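Local coordinates for phosphate ABC transporter, periplasmic phosphate-binding protein (Borrelia burgdorferi, PDB 4N13), which binds inorganic phosphate with micromolar affinity as the solute-binding component of the PstSACB ABC transporter, which imports phosphate into the cell, at residues 24-29 with 254-260; 170-174 with 185-191. All coordinates share one frame; numbering follows the deposited sequence.

Contact 1 (24-29 with 254-260)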
# COMPACT_ATOMS: atom_id res chain seq x y z
N PRO A 24 4.14 -8.81 11.46
CA PRO A 24 3.57 -10.13 11.80
C PRO A 24 3.55 -11.11 10.63
O PRO A 24 3.52 -12.31 10.87
CB PRO A 24 2.17 -9.78 12.32
CG PRO A 24 1.86 -8.45 11.74
CD PRO A 24 3.16 -7.72 11.62
N ILE A 25 3.60 -10.63 9.39
CA ILE A 25 3.76 -11.50 8.23
C ILE A 25 5.14 -12.11 8.24
O ILE A 25 5.28 -13.33 8.12
CB ILE A 25 3.55 -10.72 6.93
CG1 ILE A 25 2.06 -10.34 6.84
CG2 ILE A 25 3.96 -11.56 5.72
CD1 ILE A 25 1.73 -9.33 5.78
N LEU A 26 6.18 -11.28 8.37
CA LEU A 26 7.53 -11.82 8.41
C LEU A 26 7.70 -12.78 9.59
O LEU A 26 8.32 -13.83 9.47
CB LEU A 26 8.58 -10.71 8.44
CG LEU A 26 9.13 -10.30 7.08
CD1 LEU A 26 10.07 -11.36 6.51
CD2 LEU A 26 8.02 -9.96 6.07
N ASP A 27 7.14 -12.43 10.74
CA ASP A 27 7.28 -13.27 11.92
C ASP A 27 6.64 -14.63 11.71
O ASP A 27 7.22 -15.67 12.07
CB ASP A 27 6.68 -12.61 13.16
CG ASP A 27 7.49 -11.40 13.63
OD1 ASP A 27 8.62 -11.20 13.14
OD2 ASP A 27 6.99 -10.63 14.48
N GLU A 28 5.44 -14.64 11.12
CA GLU A 28 4.81 -15.93 10.85
C GLU A 28 5.59 -16.71 9.80
O GLU A 28 5.71 -17.94 9.88
CB GLU A 28 3.35 -15.76 10.44
CG GLU A 28 2.67 -17.09 10.20
CD GLU A 28 1.18 -17.01 10.00
OE1 GLU A 28 0.60 -15.92 10.21
OE2 GLU A 28 0.61 -18.05 9.62
N MET A 29 6.09 -16.02 8.78
CA MET A 29 6.90 -16.68 7.77
C MET A 29 8.13 -17.33 8.39
O MET A 29 8.49 -18.44 8.02
CB MET A 29 7.33 -15.73 6.68
CG MET A 29 6.27 -15.29 5.72
SD MET A 29 6.87 -14.05 4.59
CE MET A 29 5.53 -14.00 3.41
N ILE A 254 0.09 -16.74 3.93
CA ILE A 254 0.34 -15.95 5.12
C ILE A 254 0.07 -14.47 4.85
O ILE A 254 -0.57 -13.79 5.64
CB ILE A 254 1.77 -16.15 5.61
CG1 ILE A 254 1.98 -17.59 6.07
CG2 ILE A 254 2.09 -15.17 6.74
CD1 ILE A 254 3.43 -18.00 6.22
N VAL A 255 0.57 -13.96 3.71
CA VAL A 255 0.34 -12.57 3.32
C VAL A 255 -1.16 -12.25 3.33
O VAL A 255 -1.60 -11.25 3.89
CB VAL A 255 0.90 -12.32 1.90
CG1 VAL A 255 0.46 -11.00 1.33
CG2 VAL A 255 2.44 -12.36 1.93
N GLU A 256 -1.95 -13.12 2.72
CA GLU A 256 -3.39 -12.84 2.61
C GLU A 256 -4.14 -13.07 3.91
O GLU A 256 -5.09 -12.33 4.21
CB GLU A 256 -3.98 -13.63 1.44
CG GLU A 256 -3.30 -13.19 0.14
CD GLU A 256 -4.11 -13.45 -1.10
OE1 GLU A 256 -5.00 -14.33 -1.07
OE2 GLU A 256 -3.84 -12.79 -2.14
N GLU A 257 -3.72 -14.03 4.71
CA GLU A 257 -4.33 -14.24 6.03
C GLU A 257 -4.12 -13.04 6.94
O GLU A 257 -4.85 -12.84 7.89
CB GLU A 257 -3.73 -15.49 6.68
CG GLU A 257 -4.16 -16.77 6.02
CD GLU A 257 -3.21 -17.95 6.21
OE1 GLU A 257 -2.34 -17.95 7.11
OE2 GLU A 257 -3.34 -18.93 5.43
N GLN A 258 -3.12 -12.22 6.63
CA GLN A 258 -2.83 -11.04 7.42
C GLN A 258 -3.26 -9.76 6.75
O GLN A 258 -2.85 -8.68 7.16
CB GLN A 258 -1.37 -11.04 7.80
CG GLN A 258 -1.14 -12.18 8.73
CD GLN A 258 -0.00 -12.00 9.64
OE1 GLN A 258 0.21 -10.92 10.16
NE2 GLN A 258 0.77 -13.05 9.85
N GLY A 259 -4.13 -9.88 5.76
CA GLY A 259 -4.83 -8.72 5.25
C GLY A 259 -4.22 -8.02 4.06
O GLY A 259 -4.76 -7.01 3.62
N PHE A 260 -3.12 -8.54 3.54
CA PHE A 260 -2.48 -7.95 2.37
C PHE A 260 -2.86 -8.78 1.16
O PHE A 260 -3.55 -9.79 1.27
CB PHE A 260 -0.94 -7.95 2.51
CG PHE A 260 -0.39 -6.90 3.44
CD1 PHE A 260 0.36 -5.86 2.94
CD2 PHE A 260 -0.57 -7.00 4.81
CE1 PHE A 260 0.90 -4.91 3.77
CE2 PHE A 260 -0.04 -6.04 5.65
CZ PHE A 260 0.69 -5.00 5.13
O HOH W 1 -1.99 -17.55 9.83
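Gln258, just past the end of helix 249-257, reaches across to the first two turns of helix 23-36 with its amide. Gln258 NE2 donates to Pro24 O at 3.0 Å, coming in above the carbonyl plane, and makes a weak, bent bond (129°) to Glu28 OE1. Pro24 O also takes the helical N-H of Glu28 from the opposite face of that plane, and so serves two donors. The extended Glu28 chain, with CG anti to the backbone N (chi1 -178°), lays its carboxylate over Ile254. A water donates to both Glu28 OE2 and Glu257 OE1, 3.9 Å apart, and probably eases their repulsion; Arg32 adds a long, weak ion pair to Glu28.

Beneath this polar rim the contact is apolar. Two-branched Ile25 sends CG2 to Ile254 and Val255 and CD1 within 3.4 Å of Phe260 CD2, while the long, unbranched Met29 carries CE to Val255 CG2. Gly259, at positive phi, is the C' residue of a Schellman motif, with Phe260 N bonded to Val255 O; the turn sends Phe260 back toward Ile25. The chemistry implies an apolar layer bordered by an amide and a water-bridged acid pair, with Phe260 next to Thr21, a probable phosphate ligand.

Contact 2 (170-174 with 185-191); sequences NGEVI and GYIGLGY. With SO4 (sulfate ion), chain B.
Helix 170-174 lies over strand 185-188 with the segment axes 7.9 Å apart and their N-to-C directions at 140°, the strand following the helix after a short connection. Asn170, in the first turn, carries the polar part of the contact. Asn170 OD1 accepts Gly188 N at 2.9 Å in a fairly straight bond (161°), although the donor stands above the amide carbonyl plane. A water donates hydrogen bonds to OD1 and to Tyr186 O, tying the side chain to the strand backbone at a second place.

The same side chain stacks on Tyr191. Asn170 CB sits over the ring centre, 3.5 Å from the centroid, in a CH-pi contact, and the amide lies only 17° from parallel to the ring. With CG beside the backbone N (chi1 -73°), the amide lies along the Tyr191 ring with OD1 directed at Gly188 N. At the other end of the amide group, ND2 makes a weak bond to sulfate O1, and a second water joins ND2 to Tyr191 OH.

Farther along the helix the contact is hydrocarbon. Val173 CB packs on Ile187 CG2 at 3.6 Å, and Val173 CG1 lies 3.9 Å from Gly185 CA; glycine, having no side chain, lets the valine come this close to the strand. Ile174 crosses Ile187 at about a right angle, CG1 to CD1, and its own CD1 reaches Tyr191 CB. Ile187 also packs on Ile90 and Ile92 of strand 80-93.

Arg133 and Ser139 also bind the sulfate, and Ser139 is a probable phosphate ligand, so the anion, probably from the crystallisation liquor, may mark the phosphate site. The chemistry implies that an amide held through its oxygen by two donors and stacked on Tyr191 probably presents ND2 to the anion, though only by a weak bond.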
# COMPACT_ATOMS: atom_id res chain seq x y z
N ASN A 170 -10.14 2.95 9.03
CA ASN A 170 -10.84 2.51 7.83
C ASN A 170 -12.34 2.38 8.05
O ASN A 170 -13.12 2.83 7.23
CB ASN A 170 -10.28 1.17 7.34
CG ASN A 170 -8.91 1.33 6.70
OD1 ASN A 170 -8.80 1.85 5.59
ND2 ASN A 170 -7.87 0.93 7.40
N GLY A 171 -12.73 1.76 9.16
CA GLY A 171 -14.15 1.58 9.44
C GLY A 171 -14.88 2.90 9.56
O GLY A 171 -16.02 3.05 9.09
N GLU A 172 -14.23 3.89 10.15
CA GLU A 172 -14.85 5.21 10.24
C GLU A 172 -14.92 5.94 8.90
O GLU A 172 -15.85 6.73 8.70
CB GLU A 172 -14.18 6.10 11.29
CG GLU A 172 -14.88 7.43 11.53
CD GLU A 172 -16.38 7.34 11.73
OE1 GLU A 172 -16.90 6.31 12.20
OE2 GLU A 172 -17.03 8.35 11.40
N VAL A 173 -13.99 5.71 7.98
CA VAL A 173 -14.18 6.27 6.63
C VAL A 173 -15.49 5.75 6.03
O VAL A 173 -16.26 6.51 5.45
CB VAL A 173 -13.00 5.97 5.67
CG1 VAL A 173 -13.32 6.55 4.28
CG2 VAL A 173 -11.70 6.52 6.17
N ILE A 174 -15.74 4.46 6.16
CA ILE A 174 -16.96 3.87 5.64
C ILE A 174 -18.19 4.49 6.31
O ILE A 174 -19.13 4.89 5.62
CB ILE A 174 -16.92 2.33 5.83
CG1 ILE A 174 -15.87 1.72 4.90
CG2 ILE A 174 -18.27 1.72 5.55
CD1 ILE A 174 -15.55 0.26 5.23
N GLY A 185 -13.84 9.13 0.22
CA GLY A 185 -12.78 8.78 1.14
C GLY A 185 -11.95 7.63 0.60
O GLY A 185 -12.26 7.09 -0.47
N TYR A 186 -10.93 7.22 1.34
CA TYR A 186 -10.10 6.09 0.94
C TYR A 186 -9.90 5.12 2.07
O TYR A 186 -9.80 5.49 3.23
CB TYR A 186 -8.74 6.53 0.40
CG TYR A 186 -7.92 7.46 1.28
CD1 TYR A 186 -7.08 6.95 2.26
CD2 TYR A 186 -7.98 8.83 1.12
CE1 TYR A 186 -6.32 7.78 3.04
CE2 TYR A 186 -7.22 9.67 1.92
CZ TYR A 186 -6.39 9.13 2.88
OH TYR A 186 -5.58 9.91 3.68
N ILE A 187 -9.88 3.84 1.70
CA ILE A 187 -9.75 2.73 2.63
C ILE A 187 -8.84 1.65 2.06
O ILE A 187 -8.64 1.58 0.85
CB ILE A 187 -11.13 2.10 2.99
CG1 ILE A 187 -11.82 1.56 1.74
CG2 ILE A 187 -12.00 3.09 3.74
CD1 ILE A 187 -13.20 0.93 1.99
N GLY A 188 -8.32 0.80 2.93
CA GLY A 188 -7.59 -0.35 2.46
C GLY A 188 -8.47 -1.30 1.68
O GLY A 188 -9.66 -1.45 1.96
N LEU A 189 -7.86 -1.99 0.72
CA LEU A 189 -8.56 -2.95 -0.11
C LEU A 189 -9.33 -3.99 0.71
O LEU A 189 -10.39 -4.47 0.28
CB LEU A 189 -7.55 -3.65 -1.02
CG LEU A 189 -8.08 -4.77 -1.91
CD1 LEU A 189 -9.11 -4.23 -2.91
CD2 LEU A 189 -6.89 -5.42 -2.62
N GLY A 190 -8.78 -4.40 1.85
CA GLY A 190 -9.41 -5.40 2.69
C GLY A 190 -10.78 -5.00 3.21
O GLY A 190 -11.52 -5.85 3.71
N TYR A 191 -11.11 -3.71 3.13
CA TYR A 191 -12.39 -3.19 3.59
C TYR A 191 -13.39 -3.02 2.47
O TYR A 191 -14.48 -2.50 2.70
CB TYR A 191 -12.16 -1.86 4.29
CG TYR A 191 -11.55 -2.03 5.64
CD1 TYR A 191 -12.38 -2.19 6.77
CD2 TYR A 191 -10.17 -2.06 5.82
CE1 TYR A 191 -11.86 -2.37 8.02
CE2 TYR A 191 -9.62 -2.25 7.11
CZ TYR A 191 -10.49 -2.41 8.18
OH TYR A 191 -9.99 -2.59 9.44
S SO4 B . -4.10 2.62 8.94
O1 SO4 B . -5.23 2.64 8.01
O2 SO4 B . -3.86 1.23 9.27
O3 SO4 B . -2.96 3.18 8.24
O4 SO4 B . -4.49 3.41 10.09
O HOH W 2 -8.19 4.59 5.43
O HOH W 3 -7.68 -1.29 9.79

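Overall arrangement
Both contacts are partly buried and lie near the probable phosphate site, their centres 20 Å apart and their nearest atoms about 5 Å apart without touching. Contact 1 packs an early helix against the last one, 225 residues on, whereas contact 2 is local, joining a helix to the strand that follows it, and is nested in the loop closed by contact 1. Strand 80-93 links them, touching Val255 and Phe260 in one and Ile174 and Ile187 in the other. Each has an aliphatic core beside an amide side chain, but the amide of contact 1 serves a helix carbonyl and, weakly, an acid, that of contact 2 a strand N-H and, weakly, an anion.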